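Local atomic coordinates of putative methylase (Clostridium difficile, PDB entry 3LDU), a protein that probably methylates guanines of ribosomal RNA as a member of the THUMP-containing methyltransferases, and binds GTP in its methyltransferase domain. Residues A[168-173]-A[179-184]; A[186-191]-A[211-216]. All blocks are in the same frame, centred on the assembly; numbering follows the deposited sequence.

Interaction 1 of 2, residues A[168-173]-A[179-184]; sequences RGYREK and IRETLA. With GTP (guanosine-5'-triphosphate), chain B.
A largely buried contact, whose charged link is the salt bridge from Arg171 to Glu181, ties the loop that follows strand 153-159 to the first turn of helix 181-189, beside the triphosphate of GTP. Arg171, at its more open side, places NH1 2.7 Å from Glu181 OE1, while OE2 sits over one face of the guanidinium, 3.2 Å from Arg171 NE; the two charged planes are tilted by 21°. Bends at chi2 (93°) and chi3 (80°) fold the Arg171 chain round the carboxylate, although this arginine is poorly ordered. Glu181 OE1 is also hydrogen-bonded to His166, and OE2 takes a bond from a water, 2.6 Å away, that in turn accepts from Arg168 N. That water rests over the centre of the Tyr170 ring. Nearer the backbone, Glu181 CB lies over a face of the Arg168 guanidinium, 3.6 Å from NE, and CG is 3.2 Å from Tyr170 OH. Glu212 takes a salt bridge from Arg168 NE and a hydrogen bond from Tyr170 OH. Next to the helix start, Ile179 N donates to GTP O2G (2.7 Å). Tyr170 touches Ile279 and Ala280 of helix 267-280, and helix 208-217 packs against Tyr170 and Ile179.

Interaction 2 of 2, residues A[186-191]-A[211-216]; sequences GLIYLT and IEAAMI
With chi1 at -53° and chi2 at -53°, Ile188 turns its CG1 branch beside its own backbone N and brings CD1 to Ala213, while CG2, anti to that N, remains near Ile216. Ile216 in turn extends CG1 onward to CD1 with chi2 at 165°, and this one methyl serves two neighbours of the facing helix. The result is a small apolar helix-helix contact in which short and branched side chains fit together without any hydrogen bond crossing between the segments. Ile188 CD1 meets Ala213 CB at 3.8 Å; the small alanine lets the backbones come close, the CA atoms of this pair being 6.4 Å apart. Ile188 and Ile216 run past one another in opposite directions, and Ile216 CD1 reaches Ile188 CB at 3.9 Å. The same CD1 stands over one face of the Tyr189 ring, 4.0 Å from CE1, a methyl packed on the ring face, while the tyrosine hydroxyl is hydrogen-bonded to Glu24. Toward the end of the segment, Ile188 O accepts from both Thr191 N and Thr191 OG1, the hydroxyl lying 2.8 Å away in the carbonyl plane on a lone pair; OG1 is also bonded to Trp193 N. Helices 181-189 and 208-217 meet here in the methyltransferase domain, with Ile188 also resting on Ile306 of strand 304-307 and Tyr189 on Met20 of helix 18-27.

Helix 181-189 is common to both contacts: interaction 1 engages its beginning and interaction 2 its far end, their centres about 12 Å apart. Both segments of interaction 1 precede those of interaction 2 in the sequence. Helix 208-217 joins them, because Glu212 OE2 forms a salt bridge to Arg168 NE (2.9 Å) and probably a hydrogen bond to Tyr170 OH, while Ile211 packs on the Tyr170 ring. Ile179 also touches Leu187. Polar at one end and apolar at the other, the two contacts show loop 168-173 and helices 181-189 and 208-217 packing together in the methyltransferase domain, from which Ile179 and Thr208 both contact GTP.

Interaction 1 of 2, residues A[168-173]-A[179-184]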
ATOM      1  N   ARG A 168       0.608   7.825  -4.724  1.00 23.45           N
ATOM      2  CA  ARG A 168       0.560   9.003  -3.855  1.00 25.61           C
ATOM      3  C   ARG A 168       0.464  10.270  -4.696  1.00 31.83           C
ATOM      4  O   ARG A 168      -0.052  11.291  -4.243  1.00 35.92           O
ATOM      5  CB  ARG A 168       1.795   9.104  -2.944  1.00 28.85           C
ATOM      6  CG  ARG A 168       1.742   8.343  -1.615  1.00 33.76           C
ATOM      7  CD  ARG A 168       1.925   6.896  -1.874  1.00 26.16           C
ATOM      8  NE  ARG A 168       2.528   6.131  -0.778  1.00 22.87           N
ATOM      9  CZ  ARG A 168       1.874   5.229  -0.052  1.00 24.48           C
ATOM     10  NH1 ARG A 168       2.518   4.533   0.880  1.00 20.70           N
ATOM     11  NH2 ARG A 168       0.574   5.017  -0.263  1.00 23.10           N
ATOM     12  N   GLY A 169       0.969  10.195  -5.921  1.00 26.49           N
ATOM     13  CA  GLY A 169       0.996  11.347  -6.806  1.00 30.29           C
ATOM     14  C   GLY A 169       2.397  11.748  -7.230  1.00 33.89           C
ATOM     15  O   GLY A 169       2.562  12.607  -8.087  1.00 35.54           O
ATOM     16  N   TYR A 170       3.415  11.131  -6.639  1.00 38.91           N
ATOM     17  CA  TYR A 170       4.786  11.528  -6.938  1.00 33.67           C
ATOM     18  C   TYR A 170       5.497  10.626  -7.938  1.00 43.05           C
ATOM     19  O   TYR A 170       6.585  10.970  -8.404  1.00 44.93           O
ATOM     20  CB  TYR A 170       5.620  11.640  -5.660  1.00 31.86           C
ATOM     21  CG  TYR A 170       5.915  10.328  -4.950  1.00 31.65           C
ATOM     22  CD1 TYR A 170       5.302  10.012  -3.735  1.00 28.32           C
ATOM     23  CD2 TYR A 170       6.823   9.415  -5.481  1.00 30.90           C
ATOM     24  CE1 TYR A 170       5.589   8.814  -3.072  1.00 29.13           C
ATOM     25  CE2 TYR A 170       7.119   8.217  -4.826  1.00 31.18           C
ATOM     26  CZ  TYR A 170       6.497   7.922  -3.625  1.00 31.78           C
ATOM     27  OH  TYR A 170       6.802   6.742  -2.976  1.00 30.19           O
ATOM     28  N   ARG A 171       4.902   9.481  -8.265  1.00 44.87           N
ATOM     29  CA  ARG A 171       5.558   8.536  -9.165  1.00 56.77           C
ATOM     30  C   ARG A 171       5.419   8.975 -10.612  1.00 69.69           C
ATOM     31  O   ARG A 171       4.327   8.953 -11.183  1.00 68.91           O
ATOM     32  CB  ARG A 171       5.044   7.102  -8.986  1.00 65.91           C
ATOM     33  CG  ARG A 171       5.809   6.070  -9.829  1.00 69.62           C
ATOM     34  CD  ARG A 171       6.980   5.408  -9.077  1.00 70.28           C
ATOM     35  NE  ARG A 171       6.526   4.335  -8.192  1.00 73.28           N
ATOM     36  CZ  ARG A 171       5.881   3.241  -8.601  1.00 77.38           C
ATOM     37  NH1 ARG A 171       5.507   2.320  -7.720  1.00 69.49           N
ATOM     38  NH2 ARG A 171       5.597   3.065  -9.888  1.00 82.77           N
ATOM     39  N   GLU A 172       6.544   9.377 -11.192  1.00 82.39           N
ATOM     40  CA  GLU A 172       6.583   9.863 -12.559  1.00 87.30           C
ATOM     41  C   GLU A 172       7.753   9.198 -13.287  1.00 94.40           C
ATOM     42  O   GLU A 172       8.205   9.680 -14.328  1.00 99.09           O
ATOM     43  CB  GLU A 172       6.737  11.390 -12.565  1.00 84.53           C
ATOM     44  CG  GLU A 172       6.349  12.081 -11.250  1.00 84.72           C
ATOM     45  CD  GLU A 172       4.845  12.320 -11.089  1.00 85.73           C
ATOM     46  OE1 GLU A 172       4.259  13.073 -11.901  1.00 87.71           O
ATOM     47  OE2 GLU A 172       4.250  11.774 -10.134  1.00 76.90           O
ATOM     48  N   LYS A 173       8.233   8.088 -12.728  1.00 93.32           N
ATOM     49  CA  LYS A 173       9.403   7.380 -13.251  1.00 91.93           C
ATOM     50  C   LYS A 173       9.416   7.278 -14.778  1.00 96.61           C
ATOM     51  O   LYS A 173       8.588   6.589 -15.376  1.00 97.67           O
ATOM     52  CB  LYS A 173       9.512   5.996 -12.616  1.00 83.85           C
ATOM     53  N   ILE A 179       9.707  -0.372  -7.163  1.00 30.54           N
ATOM     54  CA  ILE A 179       8.988  -1.095  -6.124  1.00 23.68           C
ATOM     55  C   ILE A 179       7.676  -0.364  -5.837  1.00 21.39           C
ATOM     56  O   ILE A 179       7.600   0.850  -5.959  1.00 20.45           O
ATOM     57  CB  ILE A 179       9.851  -1.200  -4.845  1.00 25.81           C
ATOM     58  CG1 ILE A 179       9.176  -2.066  -3.788  1.00 27.61           C
ATOM     59  CG2 ILE A 179      10.171   0.181  -4.264  1.00 24.90           C
ATOM     60  CD1 ILE A 179      10.111  -2.376  -2.625  1.00 29.62           C
ATOM     61  N   ARG A 180       6.638  -1.103  -5.474  1.00 20.37           N
ATOM     62  CA  ARG A 180       5.353  -0.475  -5.158  1.00 21.07           C
ATOM     63  C   ARG A 180       5.476   0.397  -3.901  1.00 22.78           C
ATOM     64  O   ARG A 180       6.152   0.003  -2.945  1.00 21.29           O
ATOM     65  CB  ARG A 180       4.318  -1.578  -4.930  1.00 27.23           C
ATOM     66  CG  ARG A 180       2.896  -1.129  -5.066  1.00 36.77           C
ATOM     67  CD  ARG A 180       1.983  -2.344  -5.015  1.00 39.92           C
ATOM     68  NE  ARG A 180       0.606  -2.024  -5.376  1.00 42.68           N
ATOM     69  CZ  ARG A 180       0.067  -2.271  -6.569  1.00 49.49           C
ATOM     70  NH1 ARG A 180       0.788  -2.842  -7.531  1.00 43.68           N
ATOM     71  NH2 ARG A 180      -1.200  -1.946  -6.797  1.00 48.41           N
ATOM     72  N   GLU A 181       4.835   1.570  -3.897  1.00 19.63           N
ATOM     73  CA  GLU A 181       4.944   2.507  -2.765  1.00 19.96           C
ATOM     74  C   GLU A 181       4.488   1.896  -1.426  1.00 20.07           C
ATOM     75  O   GLU A 181       5.078   2.158  -0.367  1.00 17.21           O
ATOM     76  CB  GLU A 181       4.155   3.797  -3.045  1.00 22.75           C
ATOM     77  CG  GLU A 181       4.700   4.649  -4.187  1.00 22.87           C
ATOM     78  CD  GLU A 181       4.134   4.284  -5.556  1.00 31.69           C
ATOM     79  OE1 GLU A 181       3.817   3.094  -5.801  1.00 29.39           O
ATOM     80  OE2 GLU A 181       4.011   5.203  -6.397  1.00 35.38           O
ATOM     81  N   THR A 182       3.409   1.117  -1.463  1.00 21.02           N
ATOM     82  CA  THR A 182       2.877   0.492  -0.249  1.00 18.15           C
ATOM     83  C   THR A 182       3.860  -0.546   0.305  1.00 20.61           C
ATOM     84  O   THR A 182       4.080  -0.631   1.513  1.00 19.83           O
ATOM     85  CB  THR A 182       1.554  -0.212  -0.527  1.00 19.72           C
ATOM     86  OG1 THR A 182       1.678  -0.987  -1.724  1.00 21.26           O
ATOM     87  CG2 THR A 182       0.441   0.835  -0.710  1.00 19.24           C
ATOM     88  N   LEU A 183       4.440  -1.336  -0.589  1.00 18.62           N
ATOM     89  CA  LEU A 183       5.454  -2.310  -0.182  1.00 19.71           C
ATOM     90  C   LEU A 183       6.651  -1.593   0.441  1.00 23.66           C
ATOM     91  O   LEU A 183       7.144  -1.994   1.498  1.00 20.53           O
ATOM     92  CB  LEU A 183       5.887  -3.150  -1.374  1.00 20.68           C
ATOM     93  CG  LEU A 183       6.984  -4.184  -1.124  1.00 23.49           C
ATOM     94  CD1 LEU A 183       6.565  -5.139  -0.035  1.00 27.29           C
ATOM     95  CD2 LEU A 183       7.285  -4.943  -2.403  1.00 30.71           C
ATOM     96  N   ALA A 184       7.109  -0.529  -0.212  1.00 17.90           N
ATOM     97  CA  ALA A 184       8.234   0.247   0.305  1.00 18.44           C
ATOM     98  C   ALA A 184       7.968   0.780   1.707  1.00 19.46           C
ATOM     99  O   ALA A 184       8.810   0.691   2.582  1.00 17.38           O
ATOM    100  CB  ALA A 184       8.584   1.406  -0.656  1.00 20.95           C
TER
HETATM  101  PG  GTP B 383      12.710   1.863  -6.768  0.70 67.03           P
HETATM  102  O1G GTP B 383      13.446   2.464  -5.589  0.70 70.63           O
HETATM  103  O2G GTP B 383      11.273   1.656  -6.375  0.70 65.55           O
HETATM  104  O3G GTP B 383      12.725   2.797  -7.955  0.70 62.43           O
HETATM  105  O3B GTP B 383      13.415   0.452  -7.139  0.70 73.72           O
HETATM  106  PB  GTP B 383      14.299   0.320  -8.485  0.70 99.85           P
HETATM  107  O1B GTP B 383      13.433  -0.320  -9.543  0.70 98.87           O
HETATM  108  O2B GTP B 383      14.761   1.668  -8.969  0.70102.45           O
HETATM  109  O3A GTP B 383      15.567  -0.647  -8.217  0.70 44.75           O
HETATM  110  PA  GTP B 383      15.860  -1.758  -9.359  0.70 39.98           P
HETATM  111  O1A GTP B 383      15.779  -1.084 -10.712  0.70 59.58           O
HETATM  112  O2A GTP B 383      14.856  -2.884  -9.283  0.70 55.74           O
HETATM  113  O5' GTP B 383      17.364  -2.286  -9.175  0.90 50.49           O
HETATM  114  C5' GTP B 383      18.134  -1.627  -8.220  0.90 48.50           C
HETATM  115  C4' GTP B 383      18.849  -0.469  -8.905  0.90 43.60           C
HETATM  116  O4' GTP B 383      20.212  -0.682  -8.666  0.90 43.80           O
HETATM  117  C3' GTP B 383      18.706  -0.354 -10.424  0.90 34.80           C
HETATM  118  O3' GTP B 383      18.165   0.918 -10.709  0.90 32.86           O
HETATM  119  C2' GTP B 383      20.121  -0.437 -10.992  0.90 35.36           C
HETATM  120  O2' GTP B 383      20.422   0.615 -11.888  0.90 33.59           O
HETATM  121  C1' GTP B 383      20.962  -0.218  -9.760  0.90 36.80           C
HETATM  122  N9  GTP B 383      22.246  -0.927  -9.714  0.90 29.38           N
HETATM  123  C8  GTP B 383      22.659  -2.097 -10.295  0.90 30.85           C
HETATM  124  N7  GTP B 383      23.945  -2.311  -9.905  0.90 34.27           N
HETATM  125  C5  GTP B 383      24.338  -1.290  -9.100  0.90 33.33           C
HETATM  126  C6  GTP B 383      25.526  -1.005  -8.435  0.90 38.65           C
HETATM  127  O6  GTP B 383      26.509  -1.759  -8.518  0.90 36.72           O
HETATM  128  N1  GTP B 383      25.588   0.143  -7.675  0.90 34.03           N
HETATM  129  C2  GTP B 383      24.501   0.994  -7.570  0.90 32.61           C
HETATM  130  N2  GTP B 383      24.608   2.075  -6.815  0.90 30.66           N
HETATM  131  N3  GTP B 383      23.310   0.724  -8.239  0.90 25.23           N
HETATM  132  C4  GTP B 383      23.262  -0.414  -8.978  0.90 33.81           C
HETATM  133  O   HOH W   1       3.557   7.673  -5.726  1.00 33.27           O

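Interaction 2 of 2, residues A[186-191]-A[211-216]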
ATOM      1  N   GLY A 186       6.024  -0.534   3.853  1.00 18.21           N
ATOM      2  CA  GLY A 186       6.031  -1.703   4.720  1.00 20.41           C
ATOM      3  C   GLY A 186       7.451  -2.138   5.066  1.00 19.18           C
ATOM      4  O   GLY A 186       7.718  -2.567   6.182  1.00 20.79           O
ATOM      5  N   LEU A 187       8.351  -2.035   4.101  1.00 19.59           N
ATOM      6  CA  LEU A 187       9.757  -2.353   4.356  1.00 19.39           C
ATOM      7  C   LEU A 187      10.306  -1.455   5.470  1.00 17.96           C
ATOM      8  O   LEU A 187      10.931  -1.938   6.403  1.00 21.50           O
ATOM      9  CB  LEU A 187      10.571  -2.180   3.078  1.00 22.40           C
ATOM     10  CG  LEU A 187      10.889  -3.380   2.188  1.00 37.11           C
ATOM     11  CD1 LEU A 187       9.833  -4.488   2.215  1.00 25.99           C
ATOM     12  CD2 LEU A 187      11.252  -2.944   0.762  1.00 28.11           C
ATOM     13  N   ILE A 188      10.065  -0.145   5.370  1.00 18.95           N
ATOM     14  CA  ILE A 188      10.532   0.768   6.405  1.00 21.61           C
ATOM     15  C   ILE A 188       9.986   0.371   7.782  1.00 23.44           C
ATOM     16  O   ILE A 188      10.712   0.344   8.781  1.00 22.80           O
ATOM     17  CB  ILE A 188      10.116   2.225   6.140  1.00 19.05           C
ATOM     18  CG1 ILE A 188      10.540   2.686   4.737  1.00 25.74           C
ATOM     19  CG2 ILE A 188      10.722   3.146   7.211  1.00 20.31           C
ATOM     20  CD1 ILE A 188      12.012   2.475   4.454  1.00 29.62           C
ATOM     21  N   TYR A 189       8.684   0.097   7.822  1.00 18.95           N
ATOM     22  CA  TYR A 189       8.005  -0.274   9.056  1.00 18.14           C
ATOM     23  C   TYR A 189       8.553  -1.557   9.686  1.00 24.64           C
ATOM     24  O   TYR A 189       8.421  -1.766  10.904  1.00 22.29           O
ATOM     25  CB  TYR A 189       6.518  -0.471   8.763  1.00 18.53           C
ATOM     26  CG  TYR A 189       5.687   0.789   8.645  1.00 24.35           C
ATOM     27  CD1 TYR A 189       5.980   1.935   9.379  1.00 27.02           C
ATOM     28  CD2 TYR A 189       4.561   0.805   7.839  1.00 26.05           C
ATOM     29  CE1 TYR A 189       5.159   3.077   9.275  1.00 27.60           C
ATOM     30  CE2 TYR A 189       3.758   1.923   7.732  1.00 24.58           C
ATOM     31  CZ  TYR A 189       4.058   3.046   8.448  1.00 29.72           C
ATOM     32  OH  TYR A 189       3.229   4.138   8.320  1.00 37.10           O
ATOM     33  N   LEU A 190       9.125  -2.430   8.856  1.00 22.77           N
ATOM     34  CA  LEU A 190       9.708  -3.681   9.346  1.00 22.98           C
ATOM     35  C   LEU A 190      11.084  -3.479   9.969  1.00 25.89           C
ATOM     36  O   LEU A 190      11.655  -4.409  10.520  1.00 26.67           O
ATOM     37  CB  LEU A 190       9.792  -4.732   8.234  1.00 19.88           C
ATOM     38  CG  LEU A 190       8.467  -5.394   7.862  1.00 24.39           C
ATOM     39  CD1 LEU A 190       8.517  -6.072   6.498  1.00 22.62           C
ATOM     40  CD2 LEU A 190       8.043  -6.381   8.942  1.00 31.08           C
ATOM     41  N   THR A 191      11.614  -2.262   9.887  1.00 23.81           N
ATOM     42  CA  THR A 191      12.907  -1.952  10.488  1.00 25.97           C
ATOM     43  C   THR A 191      12.747  -1.002  11.669  1.00 28.77           C
ATOM     44  O   THR A 191      11.685  -0.398  11.858  1.00 25.67           O
ATOM     45  CB  THR A 191      13.842  -1.260   9.476  1.00 23.73           C
ATOM     46  OG1 THR A 191      13.473   0.122   9.360  1.00 23.15           O
ATOM     47  CG2 THR A 191      13.786  -1.958   8.117  1.00 24.75           C
ATOM     48  N   ILE A 211      11.865   8.122  -0.515  1.00 19.39           N
ATOM     49  CA  ILE A 211      10.703   9.016  -0.439  1.00 20.17           C
ATOM     50  C   ILE A 211       9.709   8.536   0.629  1.00 20.01           C
ATOM     51  O   ILE A 211       9.253   9.322   1.466  1.00 20.67           O
ATOM     52  CB  ILE A 211      10.052   9.204  -1.829  1.00 17.78           C
ATOM     53  CG1 ILE A 211      11.032   9.929  -2.750  1.00 20.20           C
ATOM     54  CG2 ILE A 211       8.734   9.990  -1.724  1.00 17.53           C
ATOM     55  CD1 ILE A 211      10.690   9.861  -4.236  1.00 23.39           C
ATOM     56  N   GLU A 212       9.383   7.245   0.626  1.00 17.44           N
ATOM     57  CA  GLU A 212       8.499   6.727   1.665  1.00 18.17           C
ATOM     58  C   GLU A 212       9.071   6.901   3.065  1.00 18.81           C
ATOM     59  O   GLU A 212       8.335   7.254   4.001  1.00 20.57           O
ATOM     60  CB  GLU A 212       8.093   5.276   1.405  1.00 19.52           C
ATOM     61  CG  GLU A 212       7.295   5.113   0.136  1.00 19.93           C
ATOM     62  CD  GLU A 212       5.868   5.665   0.268  1.00 19.12           C
ATOM     63  OE1 GLU A 212       5.231   5.461   1.322  1.00 20.84           O
ATOM     64  OE2 GLU A 212       5.394   6.290  -0.690  1.00 23.17           O
ATOM     65  N   ALA A 213      10.379   6.670   3.214  1.00 16.99           N
ATOM     66  CA  ALA A 213      10.990   6.839   4.519  1.00 16.95           C
ATOM     67  C   ALA A 213      10.973   8.301   4.963  1.00 18.96           C
ATOM     68  O   ALA A 213      10.705   8.585   6.129  1.00 21.54           O
ATOM     69  CB  ALA A 213      12.421   6.272   4.538  1.00 19.78           C
ATOM     70  N   ALA A 214      11.281   9.221   4.048  1.00 18.00           N
ATOM     71  CA  ALA A 214      11.251  10.641   4.378  1.00 21.72           C
ATOM     72  C   ALA A 214       9.838  11.035   4.828  1.00 20.91           C
ATOM     73  O   ALA A 214       9.681  11.759   5.808  1.00 21.33           O
ATOM     74  CB  ALA A 214      11.682  11.495   3.176  1.00 19.20           C
HETATM   75  N   MSE A 215       8.809  10.572   4.118  1.00 21.14           N
HETATM   76  CA  MSE A 215       7.437  10.958   4.500  1.00 18.19           C
HETATM   77  C   MSE A 215       7.040  10.417   5.874  1.00 23.81           C
HETATM   78  O   MSE A 215       6.406  11.108   6.670  1.00 23.80           O
HETATM   79  CB  MSE A 215       6.429  10.563   3.422  1.00 18.24           C
HETATM   80  CG  MSE A 215       6.666  11.293   2.107  1.00 16.42           C
HETATM   81 SE   MSE A 215       5.364  10.563   0.829  0.90 39.17          SE
HETATM   82  CE  MSE A 215       3.766  11.167   1.718  1.00 38.38           C
ATOM     83  N   ILE A 216       7.455   9.191   6.168  1.00 21.03           N
ATOM     84  CA  ILE A 216       7.284   8.649   7.509  1.00 21.72           C
ATOM     85  C   ILE A 216       8.013   9.518   8.534  1.00 24.67           C
ATOM     86  O   ILE A 216       7.443   9.878   9.561  1.00 23.79           O
ATOM     87  CB  ILE A 216       7.765   7.177   7.576  1.00 22.43           C
ATOM     88  CG1 ILE A 216       6.810   6.289   6.774  1.00 19.69           C
ATOM     89  CG2 ILE A 216       7.859   6.691   9.013  1.00 25.64           C
ATOM     90  CD1 ILE A 216       7.365   4.917   6.463  1.00 19.90           C
TER